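Local coordinates for protein 2,3-dihydroxybenzoate-AMP ligase (Mycobacterium smegmatis, PDB 5KEI) that belongs to the AMP-binding enzymes of the ANL superfamily, with a large N-terminal part followed by a small C-terminal domain, at residues D384-V389 and G448-T453; L323-V328 and T363-P368; P336-V341 and P347-V352; C241-D246 and A262-L267. All coordinates share one frame; numbering follows the deposited sequence.

Contact 1 of 4, residues D384-V389 and G448-T453; sequences DEIRIV and GYLEVT
Ile386 and Ile388 on strand 385-389 face Leu450 on strand 450-455, and these are the two outermost strands of a four-stranded antiparallel sheet. The closest backbone pair, Ile388 CA and Leu450 CA, is still 10.4 Å apart, so the strands are not hydrogen-bonded neighbours. The sheet curls enough for its first and last strands to meet through side chains alone. All three residues point their CB atoms across the gap, and the contact is small, burying 86 Å² in total.

One methyl carries the Leu450 side: CD2 lies 4.0 Å from Ile386 CD1 and 4.2 Å from Ile388 CD1. Leu450 and Ile386 come tip to tip, while Ile388 slides past Leu450 in the opposite sense. Ile386 reaches inward because CG1 stands between the backbone N and the carbonyl carbon (chi1 84°), with CD1 extended beyond it. In Ile388 CG1 is turned anti to the carbonyl carbon (chi1 -55°). The two isoleucine methyls therefore converge on the same leucine branch although their residues are two apart on the strand, with Ile386 CD1 and Ile388 CD1 4.5 Å from each other. The interaction is purely apolar, and Ile388 and Leu450 are buried.

Strands 402-407 and 432-440 lie between the outer two; Arg440 of the latter touches Ile386, Ile388 and Leu450, while Val438 packs on Ile388. Leu404 of strand 402-407 and Pro379 of strand 378-379 cover Ile386, so this small sheet also meets the end of the nine-stranded sheet here.

Contact 2 of 4, residues L323-V328 and T363-P368; sequences LRLLQV and TRIGDP
Ile365, the second residue of a type I beta turn from Arg364 to Asp367, packs against Leu325 at the start of strand 325-328 in the nine-stranded mixed sheet of this AMP-binding fold. The turn lies in the loop between strand 360-362 and helix 369-374, and Pro368 takes the N-cap position of that helix.

Apolar contact comes first. Leu325 CD1 and Ile365 CD1 are 3.9 Å apart, and the two side chains cross at about a right angle. The leucine CB does not aim at the turn, yet its end draws nearer because CG lies anti to the backbone N (chi1 176°). Gln350 of the neighbouring strand 349-354 touches both residues and continues this packing.

A charged group borders the same methyl. Ile365 CD1 sits at the edge of the Arg324 guanidinium, near its plane, with Arg324 NH1 4.3 Å from it. One guanidinium face is met by Leu325 CB, 4.0 Å above the plane and displaced toward the rim. The polar end of Arg324 is directed elsewhere: NE forms a salt bridge with Asp247 and NH2 bonds to the carbonyl O of Cys241.

Polar bonds inside the turn give it its shape. Asp367 N donates to Arg364 O at 3.2 Å, the bond that closes the turn. The aspartate side chain returns to the same residue: Arg364 N gives its hydrogen to Asp367 OD2 over 2.8 Å, with an N-H...O angle of 153°, approaching from 61° above the carboxylate plane.

Contact 3 of 4, residues P336-V341 and P347-V352; sequences PDAALV and PGLQQV
Leu349, the first residue of strand 349-354, pushes its forked end into the face of helix 335-344 formed by Ala338 and Val341, one helical turn apart. Its CG is anti to the backbone N (chi1 161°), which carries both methyls away from the strand and lets each find its own partner. CD2 lies 3.9 Å from Ala338 CB, whereas CD1 approaches Val341 CG1 more loosely, at 4.4 Å. The alanine contributes only its CB. Val341 makes its contact through CG1, and its CA is the nearest to Leu349 CA, at 7.5 Å.

Gln351 joins from the same side of the strand. Its CB does not point at the helix, but with CG on the side of the backbone N (chi1 -67°) the amide end comes nearer, Gln351 NE2 reaching 4.2 Å from Ala338 CB. The polar work of that amide lies elsewhere: NE2 donates to the carbonyl O of Leu372 and OE1 accepts from Gln376 NE2. Bonds at both ends fix which way round the buried amide lies and satisfy it while its nitrogen packs against an apolar methyl.

Helix 336-341 and strand 349-352 approach to 10.0 Å between axes and run in roughly opposite senses (146°), as expected for the helix of a beta-alpha-beta crossover. The helix follows strand 325-328, whose Leu326 touches Val341 and whose Val328 touches Leu349. Ala306 of helix 303-310 packs on Val341, and Leu333 of the preceding loop covers Ala338 and Leu349.

Contact 4 of 4, residues C241-D246 and A262-L267; sequences CRLTAD and ACPGLL
Cys241 and Leu243 share nearly the same first torsion (chi1 -66° and -68°): in each the gamma atom lies beside the backbone N, and the two side chains are brought to bear on the ring of Pro264. Leu243 is then extended through its second torsion, chi2 -171°, which sends CD1 out to the proline.

The two residues take different parts of the ring. Cys241 SG meets the end next to the ring nitrogen, 3.8 Å from Pro264 CD and 4.0 Å from Pro264 CG. Leu243 CD1 comes to 3.6 Å from Pro264 CG and 3.8 Å from Pro264 CB, so CG is touched by both. The leucine and the proline cross obliquely. All of this is apolar packing between buried residues, and Pro264 has the largest single share of the 127 Å² buried between the segments. A cis peptide bond precedes this proline, setting the direction in which the chain presents its ring.

Strand 325-328 packs on the same residues: Gln327 touches both Cys241 and Pro264, and Leu325 touches Cys241. Val272 meets Leu243.

Arg242, between the two contacting residues, has positive phi and completes a Schellman motif at the C-terminal end of helix 227-240. Next comes an ST turn, in which Asp246 N donates to Thr244 OG1 at 3.3 Å. The contact thus joins a Schellman-capped helix end to a cis-proline segment that leads into helix 265-271, both within the AMP-binding part of the chain.

Overall arrangement
From the N terminus, contact 4 comes first: it closes the short loop from 241-246 to 262-267 around strand 248-251. Contact 2 then spans from 323-328 to 363-368, and contact 3 falls entirely within that span, folding helix 335-344 back onto strand 349-354. Contact 1 opens only afterwards and closes the longest loop, 384-389 to 448-453; no two contacts cross. Contacts 2 and 3 share neighbouring strands of the nine-stranded sheet, where Gln350 N pairs with Leu326 O. Contact 4 meets that sheet through Cys263 O and Gln327 NE2. Contact 1 belongs to the separate four-stranded sheet, linked to contact 2 by a weak hydrogen bond between Tyr449 and Asp367.

Contact 1 of 4, residues D384-V389 and G448-T453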
loop_
_atom_site.group_PDB
_atom_site.type_symbol
_atom_site.label_atom_id
_atom_site.label_comp_id
_atom_site.label_asym_id
_atom_site.label_seq_id
_atom_site.Cartn_x
_atom_site.Cartn_y
_atom_site.Cartn_z
ATOM N N ASP A 384 5.621 16.063 7.375
ATOM C CA ASP A 384 4.783 15.721 6.227
ATOM C C ASP A 384 4.360 17.014 5.565
ATOM O O ASP A 384 3.811 17.897 6.227
ATOM C CB ASP A 384 3.543 14.916 6.624
ATOM C CG ASP A 384 3.832 13.436 6.807
ATOM O OD1 ASP A 384 4.626 12.861 6.022
ATOM O OD2 ASP A 384 3.263 12.847 7.754
ATOM N N GLU A 385 4.634 17.117 4.269
ATOM C CA GLU A 385 4.327 18.296 3.472
ATOM C C GLU A 385 3.140 18.039 2.548
ATOM O O GLU A 385 3.222 17.200 1.647
ATOM C CB GLU A 385 5.541 18.695 2.638
ATOM C CG GLU A 385 6.860 18.616 3.360
ATOM C CD GLU A 385 8.023 18.973 2.452
ATOM O OE1 GLU A 385 7.954 20.052 1.826
ATOM O OE2 GLU A 385 8.993 18.173 2.350
ATOM N N ILE A 386 2.035 18.744 2.751
ATOM C CA ILE A 386 0.936 18.543 1.829
ATOM C C ILE A 386 0.666 19.792 1.005
ATOM O O ILE A 386 0.710 20.918 1.497
ATOM C CB ILE A 386 -0.361 18.076 2.552
ATOM C CG1 ILE A 386 -1.167 19.240 3.128
ATOM C CG2 ILE A 386 -0.038 17.017 3.609
ATOM C CD1 ILE A 386 -2.523 18.818 3.721
ATOM N N ARG A 387 0.429 19.564 -0.278
ATOM C CA ARG A 387 -0.044 20.600 -1.169
ATOM C C ARG A 387 -1.432 20.214 -1.681
ATOM O O ARG A 387 -1.674 19.069 -2.044
ATOM C CB ARG A 387 0.933 20.805 -2.327
ATOM C CG ARG A 387 2.296 21.322 -1.900
ATOM C CD ARG A 387 3.318 21.175 -3.027
ATOM N NE ARG A 387 2.959 21.963 -4.206
ATOM C CZ ARG A 387 3.600 21.904 -5.369
ATOM N NH1 ARG A 387 4.638 21.086 -5.513
ATOM N NH2 ARG A 387 3.195 22.658 -6.387
ATOM N N ILE A 388 -2.350 21.168 -1.659
ATOM C CA ILE A 388 -3.652 20.986 -2.260
ATOM C C ILE A 388 -3.711 21.925 -3.467
ATOM O O ILE A 388 -3.711 23.153 -3.314
ATOM C CB ILE A 388 -4.783 21.271 -1.258
ATOM C CG1 ILE A 388 -4.596 20.406 -0.004
ATOM C CG2 ILE A 388 -6.129 20.999 -1.898
ATOM C CD1 ILE A 388 -5.731 20.492 1.000
ATOM N N VAL A 389 -3.718 21.351 -4.670
ATOM C CA VAL A 389 -3.535 22.160 -5.880
ATOM C C VAL A 389 -4.719 22.101 -6.844
ATOM O O VAL A 389 -5.550 21.199 -6.778
ATOM C CB VAL A 389 -2.244 21.747 -6.662
ATOM C CG1 VAL A 389 -1.034 21.776 -5.748
ATOM C CG2 VAL A 389 -2.403 20.379 -7.303
ATOM N N GLY A 448 -7.548 22.895 10.430
ATOM C CA GLY A 448 -6.330 22.096 10.461
ATOM C C GLY A 448 -6.538 20.695 9.914
ATOM O O GLY A 448 -5.578 19.996 9.567
ATOM N N TYR A 449 -7.798 20.281 9.826
ATOM C CA TYR A 449 -8.108 18.917 9.435
ATOM C C TYR A 449 -8.498 18.812 7.962
ATOM O O TYR A 449 -8.912 19.788 7.329
ATOM C CB TYR A 449 -9.197 18.346 10.354
ATOM C CG TYR A 449 -8.628 18.008 11.719
ATOM C CD1 TYR A 449 -8.195 16.718 12.010
ATOM C CD2 TYR A 449 -8.475 18.996 12.702
ATOM C CE1 TYR A 449 -7.637 16.402 13.254
ATOM C CE2 TYR A 449 -7.913 18.697 13.948
ATOM C CZ TYR A 449 -7.489 17.393 14.218
ATOM O OH TYR A 449 -6.935 17.075 15.451
ATOM N N LEU A 450 -8.320 17.609 7.429
ATOM C CA LEU A 450 -8.636 17.295 6.049
ATOM C C LEU A 450 -10.049 16.750 5.875
ATOM O O LEU A 450 -10.568 16.069 6.757
ATOM C CB LEU A 450 -7.641 16.267 5.514
ATOM C CG LEU A 450 -6.249 16.780 5.187
ATOM C CD1 LEU A 450 -5.417 15.658 4.566
ATOM C CD2 LEU A 450 -6.358 17.971 4.255
ATOM N N GLU A 451 -10.661 17.034 4.727
ATOM C CA GLU A 451 -11.828 16.267 4.290
ATOM C C GLU A 451 -11.655 15.754 2.865
ATOM O O GLU A 451 -11.327 16.524 1.962
ATOM C CB GLU A 451 -13.104 17.086 4.365
ATOM C CG GLU A 451 -14.292 16.312 3.816
ATOM C CD GLU A 451 -15.587 17.094 3.853
ATOM O OE1 GLU A 451 -15.538 18.334 3.707
ATOM O OE2 GLU A 451 -16.648 16.462 4.041
ATOM N N VAL A 452 -11.873 14.453 2.672
ATOM C CA VAL A 452 -11.762 13.825 1.355
ATOM C C VAL A 452 -13.102 13.925 0.643
ATOM O O VAL A 452 -14.124 13.469 1.168
ATOM C CB VAL A 452 -11.346 12.331 1.449
ATOM C CG1 VAL A 452 -11.370 11.704 0.086
ATOM C CG2 VAL A 452 -9.958 12.174 2.085
ATOM N N THR A 453 -13.103 14.524 -0.543
ATOM C CA THR A 453 -14.353 14.830 -1.227
ATOM C C THR A 453 -14.521 13.949 -2.459
ATOM O O THR A 453 -15.609 13.857 -3.023
ATOM C CB THR A 453 -14.419 16.308 -1.624
ATOM O OG1 THR A 453 -13.371 16.598 -2.553
ATOM C CG2 THR A 453 -14.252 17.198 -0.393
#

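Contact 2 of 4, residues L323-V328 and T363-P368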
loop_
_atom_site.group_PDB
_atom_site.type_symbol
_atom_site.label_atom_id
_atom_site.label_comp_id
_atom_site.label_asym_id
_atom_site.label_seq_id
_atom_site.Cartn_x
_atom_site.Cartn_y
_atom_site.Cartn_z
ATOM N N LEU A 323 -12.836 -2.588 24.113
ATOM C CA LEU A 323 -12.434 -1.809 22.944
ATOM C C LEU A 323 -12.323 -0.308 23.296
ATOM O O LEU A 323 -13.128 0.232 24.045
ATOM C CB LEU A 323 -13.429 -2.052 21.796
ATOM C CG LEU A 323 -13.033 -1.672 20.367
ATOM C CD1 LEU A 323 -11.921 -2.554 19.819
ATOM C CD2 LEU A 323 -14.231 -1.726 19.445
ATOM N N ARG A 324 -11.302 0.350 22.773
ATOM C CA ARG A 324 -11.042 1.741 23.101
ATOM C C ARG A 324 -10.618 2.526 21.873
ATOM O O ARG A 324 -10.697 3.752 21.853
ATOM C CB ARG A 324 -9.952 1.849 24.159
ATOM C CG ARG A 324 -8.585 1.440 23.662
ATOM C CD ARG A 324 -7.563 2.463 24.074
ATOM N NE ARG A 324 -6.203 2.151 23.633
ATOM C CZ ARG A 324 -5.428 2.980 22.942
ATOM N NH1 ARG A 324 -5.883 4.176 22.587
ATOM N NH2 ARG A 324 -4.193 2.612 22.611
ATOM N N LEU A 325 -10.149 1.807 20.858
ATOM C CA LEU A 325 -9.720 2.419 19.613
ATOM C C LEU A 325 -10.246 1.606 18.444
ATOM O O LEU A 325 -9.807 0.479 18.211
ATOM C CB LEU A 325 -8.187 2.528 19.538
ATOM C CG LEU A 325 -7.603 3.077 18.217
ATOM C CD1 LEU A 325 -7.952 4.534 17.996
ATOM C CD2 LEU A 325 -6.114 2.898 18.182
ATOM N N LEU A 326 -11.198 2.187 17.726
ATOM C CA LEU A 326 -11.656 1.661 16.450
ATOM C C LEU A 326 -11.229 2.600 15.334
ATOM O O LEU A 326 -11.798 3.675 15.166
ATOM C CB LEU A 326 -13.167 1.483 16.442
ATOM C CG LEU A 326 -13.755 0.988 15.120
ATOM C CD1 LEU A 326 -13.131 -0.330 14.773
ATOM C CD2 LEU A 326 -15.242 0.832 15.248
ATOM N N GLN A 327 -10.197 2.204 14.598
ATOM C CA GLN A 327 -9.769 2.956 13.432
ATOM C C GLN A 327 -10.660 2.596 12.260
ATOM O O GLN A 327 -11.047 1.434 12.102
ATOM C CB GLN A 327 -8.312 2.660 13.049
ATOM C CG GLN A 327 -7.263 2.813 14.125
ATOM C CD GLN A 327 -5.873 2.402 13.613
ATOM O OE1 GLN A 327 -5.618 1.221 13.336
ATOM N NE2 GLN A 327 -4.991 3.385 13.438
ATOM N N VAL A 328 -10.983 3.586 11.434
ATOM C CA VAL A 328 -11.709 3.341 10.196
ATOM C C VAL A 328 -11.039 4.090 9.042
ATOM O O VAL A 328 -10.807 5.293 9.110
ATOM C CB VAL A 328 -13.175 3.734 10.327
ATOM C CG1 VAL A 328 -13.921 3.506 8.997
ATOM C CG2 VAL A 328 -13.821 2.932 11.458
ATOM N N THR A 363 -7.061 11.253 12.938
ATOM C CA THR A 363 -7.587 12.048 14.030
ATOM C C THR A 363 -6.785 11.656 15.276
ATOM O O THR A 363 -6.302 10.526 15.389
ATOM C CB THR A 363 -9.099 11.827 14.235
ATOM O OG1 THR A 363 -9.405 10.422 14.197
ATOM C CG2 THR A 363 -9.877 12.537 13.156
ATOM N N ARG A 364 -6.605 12.591 16.194
ATOM C CA ARG A 364 -5.842 12.289 17.405
ATOM C C ARG A 364 -6.768 11.719 18.494
ATOM O O ARG A 364 -8.002 11.848 18.421
ATOM C CB ARG A 364 -5.098 13.534 17.893
ATOM C CG ARG A 364 -4.192 14.215 16.830
ATOM C CD ARG A 364 -3.436 13.205 15.964
ATOM N NE ARG A 364 -2.136 13.678 15.469
ATOM C CZ ARG A 364 -1.863 13.955 14.198
ATOM N NH1 ARG A 364 -2.798 13.825 13.269
ATOM N NH2 ARG A 364 -0.644 14.362 13.852
ATOM N N ILE A 365 -6.179 11.062 19.486
ATOM C CA ILE A 365 -6.950 10.272 20.450
ATOM C C ILE A 365 -7.911 11.105 21.311
ATOM O O ILE A 365 -9.056 10.699 21.550
ATOM C CB ILE A 365 -6.022 9.465 21.371
ATOM C CG1 ILE A 365 -5.301 8.387 20.565
ATOM C CG2 ILE A 365 -6.813 8.812 22.497
ATOM C CD1 ILE A 365 -6.216 7.490 19.813
ATOM N N GLY A 366 -7.496 12.283 21.753
ATOM C CA GLY A 366 -8.440 13.088 22.517
ATOM C C GLY A 366 -9.424 13.966 21.750
ATOM O O GLY A 366 -10.181 14.713 22.363
ATOM N N ASP A 367 -9.421 13.891 20.419
ATOM C CA ASP A 367 -10.125 14.877 19.587
ATOM C C ASP A 367 -11.630 14.938 19.788
ATOM O O ASP A 367 -12.272 13.904 19.977
ATOM C CB ASP A 367 -9.847 14.616 18.111
ATOM C CG ASP A 367 -8.573 15.235 17.670
ATOM O OD1 ASP A 367 -8.030 16.012 18.485
ATOM O OD2 ASP A 367 -8.127 14.967 16.530
ATOM N N PRO A 368 -12.197 16.161 19.722
ATOM C CA PRO A 368 -13.637 16.397 19.867
ATOM C C PRO A 368 -14.482 15.591 18.890
ATOM O O PRO A 368 -14.056 15.355 17.769
ATOM C CB PRO A 368 -13.778 17.905 19.596
ATOM C CG PRO A 368 -12.490 18.353 19.067
ATOM C CD PRO A 368 -11.461 17.431 19.615
#

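Contact 3 of 4, residues P336-V341 and P347-V352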
loop_
_atom_site.group_PDB
_atom_site.type_symbol
_atom_site.label_atom_id
_atom_site.label_comp_id
_atom_site.label_asym_id
_atom_site.label_seq_id
_atom_site.Cartn_x
_atom_site.Cartn_y
_atom_site.Cartn_z
ATOM N N PRO A 336 -22.882 10.581 9.152
ATOM C CA PRO A 336 -23.930 9.772 9.804
ATOM C C PRO A 336 -23.447 8.371 10.206
ATOM O O PRO A 336 -23.804 7.887 11.278
ATOM C CB PRO A 336 -25.032 9.675 8.729
ATOM C CG PRO A 336 -24.864 10.915 7.918
ATOM C CD PRO A 336 -23.374 11.213 7.911
ATOM N N ASP A 337 -22.645 7.726 9.370
ATOM C CA ASP A 337 -22.122 6.401 9.711
ATOM C C ASP A 337 -21.095 6.489 10.837
ATOM O O ASP A 337 -21.031 5.606 11.692
ATOM C CB ASP A 337 -21.516 5.729 8.484
ATOM C CG ASP A 337 -22.546 5.413 7.431
ATOM O OD1 ASP A 337 -23.659 4.982 7.805
ATOM O OD2 ASP A 337 -22.258 5.605 6.227
ATOM N N ALA A 338 -20.310 7.563 10.855
ATOM C CA ALA A 338 -19.433 7.836 11.995
ATOM C C ALA A 338 -20.255 7.945 13.254
ATOM O O ALA A 338 -19.869 7.410 14.301
ATOM C CB ALA A 338 -18.631 9.096 11.785
ATOM N N ALA A 339 -21.400 8.623 13.139
ATOM C CA ALA A 339 -22.303 8.798 14.275
ATOM C C ALA A 339 -22.747 7.452 14.795
ATOM O O ALA A 339 -22.672 7.188 16.004
ATOM C CB ALA A 339 -23.529 9.651 13.883
ATOM N N LEU A 340 -23.216 6.609 13.875
ATOM C CA LEU A 340 -23.685 5.264 14.220
ATOM C C LEU A 340 -22.602 4.475 14.933
ATOM O O LEU A 340 -22.831 3.864 15.976
ATOM C CB LEU A 340 -24.126 4.496 12.978
ATOM C CG LEU A 340 -24.633 3.073 13.223
ATOM C CD1 LEU A 340 -25.920 3.123 14.013
ATOM C CD2 LEU A 340 -24.859 2.374 11.902
ATOM N N VAL A 341 -21.412 4.513 14.355
ATOM C CA VAL A 341 -20.292 3.772 14.890
ATOM C C VAL A 341 -19.960 4.175 16.322
ATOM O O VAL A 341 -19.751 3.313 17.171
ATOM C CB VAL A 341 -19.055 3.951 14.006
ATOM C CG1 VAL A 341 -17.786 3.538 14.758
ATOM C CG2 VAL A 341 -19.233 3.168 12.724
ATOM N N PRO A 347 -17.000 5.222 21.441
ATOM C CA PRO A 347 -16.734 6.632 21.140
ATOM C C PRO A 347 -15.313 6.802 20.618
ATOM O O PRO A 347 -14.992 7.833 20.019
ATOM C CB PRO A 347 -16.918 7.326 22.495
ATOM C CG PRO A 347 -16.663 6.265 23.501
ATOM C CD PRO A 347 -17.138 4.978 22.889
ATOM N N GLY A 348 -14.485 5.782 20.855
ATOM C CA GLY A 348 -13.071 5.797 20.520
ATOM C C GLY A 348 -12.781 5.559 19.046
ATOM O O GLY A 348 -11.858 4.839 18.702
ATOM N N LEU A 349 -13.586 6.172 18.186
ATOM C CA LEU A 349 -13.392 6.140 16.753
ATOM C C LEU A 349 -12.171 6.957 16.396
ATOM O O LEU A 349 -11.938 8.024 16.974
ATOM C CB LEU A 349 -14.626 6.691 16.029
ATOM C CG LEU A 349 -14.481 7.167 14.578
ATOM C CD1 LEU A 349 -14.304 5.976 13.632
ATOM C CD2 LEU A 349 -15.665 8.062 14.148
ATOM N N GLN A 350 -11.381 6.451 15.459
ATOM C CA GLN A 350 -10.337 7.262 14.855
ATOM C C GLN A 350 -10.457 7.149 13.356
ATOM O O GLN A 350 -10.517 6.041 12.828
ATOM C CB GLN A 350 -8.960 6.819 15.309
ATOM C CG GLN A 350 -7.836 7.625 14.713
ATOM C CD GLN A 350 -6.508 7.021 15.050
ATOM O OE1 GLN A 350 -6.257 5.864 14.719
ATOM N NE2 GLN A 350 -5.649 7.781 15.732
ATOM N N GLN A 351 -10.533 8.283 12.665
ATOM C CA GLN A 351 -10.563 8.236 11.211
ATOM C C GLN A 351 -9.135 8.265 10.689
ATOM O O GLN A 351 -8.269 9.008 11.192
ATOM C CB GLN A 351 -11.403 9.377 10.618
ATOM C CG GLN A 351 -12.901 9.250 10.934
ATOM C CD GLN A 351 -13.829 9.829 9.851
ATOM O OE1 GLN A 351 -13.576 9.686 8.658
ATOM N NE2 GLN A 351 -14.914 10.479 10.281
ATOM N N VAL A 352 -8.884 7.409 9.706
ATOM C CA VAL A 352 -7.572 7.314 9.092
ATOM C C VAL A 352 -7.678 7.444 7.574
ATOM O O VAL A 352 -8.336 6.648 6.931
ATOM C CB VAL A 352 -6.888 5.982 9.436
ATOM C CG1 VAL A 352 -5.449 5.974 8.895
ATOM C CG2 VAL A 352 -6.939 5.737 10.938
#

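Contact 4 of 4, residues C241-D246 and A262-L267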
loop_
_atom_site.group_PDB
_atom_site.type_symbol
_atom_site.label_atom_id
_atom_site.label_comp_id
_atom_site.label_asym_id
_atom_site.label_seq_id
_atom_site.Cartn_x
_atom_site.Cartn_y
_atom_site.Cartn_z
ATOM N N CYS A 241 -1.382 6.684 18.531
ATOM C CA CYS A 241 -2.546 5.936 18.992
ATOM C C CYS A 241 -2.451 5.590 20.458
ATOM O O CYS A 241 -3.374 4.994 21.010
ATOM C CB CYS A 241 -2.728 4.655 18.181
ATOM S SG CYS A 241 -3.142 4.936 16.441
ATOM N N ARG A 242 -1.316 5.933 21.066
ATOM C CA ARG A 242 -1.090 5.737 22.495
ATOM C C ARG A 242 -1.102 4.253 22.892
ATOM O O ARG A 242 -1.555 3.896 23.982
ATOM C CB ARG A 242 -2.140 6.522 23.306
ATOM C CG ARG A 242 -2.349 7.970 22.834
ATOM C CD ARG A 242 -1.659 8.988 23.745
ATOM N NE ARG A 242 -1.745 10.358 23.223
ATOM C CZ ARG A 242 -1.130 11.419 23.755
ATOM N NH1 ARG A 242 -0.381 11.295 24.849
ATOM N NH2 ARG A 242 -1.272 12.616 23.194
ATOM N N LEU A 243 -0.605 3.394 22.003
ATOM C CA LEU A 243 -0.525 1.954 22.273
ATOM C C LEU A 243 0.442 1.651 23.428
ATOM O O LEU A 243 1.524 2.231 23.513
ATOM C CB LEU A 243 -0.072 1.189 21.020
ATOM C CG LEU A 243 -0.974 1.095 19.778
ATOM C CD1 LEU A 243 -0.401 0.083 18.750
ATOM C CD2 LEU A 243 -2.417 0.752 20.135
ATOM N N THR A 244 0.045 0.746 24.315
ATOM C CA THR A 244 0.934 0.286 25.379
ATOM C C THR A 244 1.022 -1.243 25.340
ATOM O O THR A 244 0.283 -1.895 24.595
ATOM C CB THR A 244 0.457 0.751 26.793
ATOM O OG1 THR A 244 -0.754 0.078 27.149
ATOM C CG2 THR A 244 0.237 2.273 26.851
ATOM N N ALA A 245 1.916 -1.814 26.144
ATOM C CA ALA A 245 2.035 -3.269 26.248
ATOM C C ALA A 245 0.729 -3.946 26.686
ATOM O O ALA A 245 0.594 -5.164 26.581
ATOM C CB ALA A 245 3.153 -3.636 27.204
ATOM N N ASP A 246 -0.230 -3.158 27.160
ATOM C CA ASP A 246 -1.523 -3.688 27.595
ATOM C C ASP A 246 -2.545 -3.770 26.453
ATOM O O ASP A 246 -3.576 -4.416 26.593
ATOM C CB ASP A 246 -2.109 -2.829 28.725
ATOM C CG ASP A 246 -1.215 -2.785 29.961
ATOM O OD1 ASP A 246 -0.651 -3.842 30.346
ATOM O OD2 ASP A 246 -1.077 -1.681 30.544
ATOM N N ALA A 262 1.135 -1.640 9.588
ATOM C CA ALA A 262 1.981 -0.644 10.244
ATOM C C ALA A 262 1.316 0.674 10.616
ATOM O O ALA A 262 2.005 1.624 10.944
ATOM C CB ALA A 262 3.183 -0.358 9.351
ATOM N N CYS A 263 -0.011 0.747 10.599
ATOM C CA CYS A 263 -0.669 2.034 10.828
ATOM C C CYS A 263 -1.678 2.108 11.978
ATOM O O CYS A 263 -2.804 2.545 11.753
ATOM C CB CYS A 263 -1.374 2.454 9.533
ATOM S SG CYS A 263 -0.245 2.563 8.103
ATOM N N PRO A 264 -1.296 1.717 13.216
ATOM C CA PRO A 264 -0.019 1.161 13.689
ATOM C C PRO A 264 0.102 -0.336 13.426
ATOM O O PRO A 264 1.216 -0.819 13.290
ATOM C CB PRO A 264 -0.045 1.442 15.202
ATOM C CG PRO A 264 -1.489 1.377 15.561
ATOM C CD PRO A 264 -2.226 1.960 14.341
ATOM N N GLY A 265 -1.014 -1.056 13.374
ATOM C CA GLY A 265 -1.011 -2.453 12.974
ATOM C C GLY A 265 -0.146 -3.368 13.827
ATOM O O GLY A 265 0.202 -3.037 14.964
ATOM N N LEU A 266 0.179 -4.527 13.271
ATOM C CA LEU A 266 1.053 -5.517 13.900
ATOM C C LEU A 266 2.415 -4.947 14.317
ATOM O O LEU A 266 2.843 -5.127 15.453
ATOM C CB LEU A 266 1.255 -6.707 12.951
ATOM C CG LEU A 266 2.408 -7.644 13.335
ATOM C CD1 LEU A 266 2.058 -8.517 14.523
ATOM C CD2 LEU A 266 2.827 -8.484 12.156
ATOM N N LEU A 267 3.076 -4.232 13.416
ATOM C CA LEU A 267 4.395 -3.674 13.699
ATOM C C LEU A 267 4.399 -2.596 14.771
ATOM O O LEU A 267 5.264 -2.590 15.673
ATOM C CB LEU A 267 5.001 -3.122 12.407
ATOM C CG LEU A 267 5.264 -4.278 11.412
ATOM C CD1 LEU A 267 5.839 -3.809 10.117
ATOM C CD2 LEU A 267 6.195 -5.323 12.011
#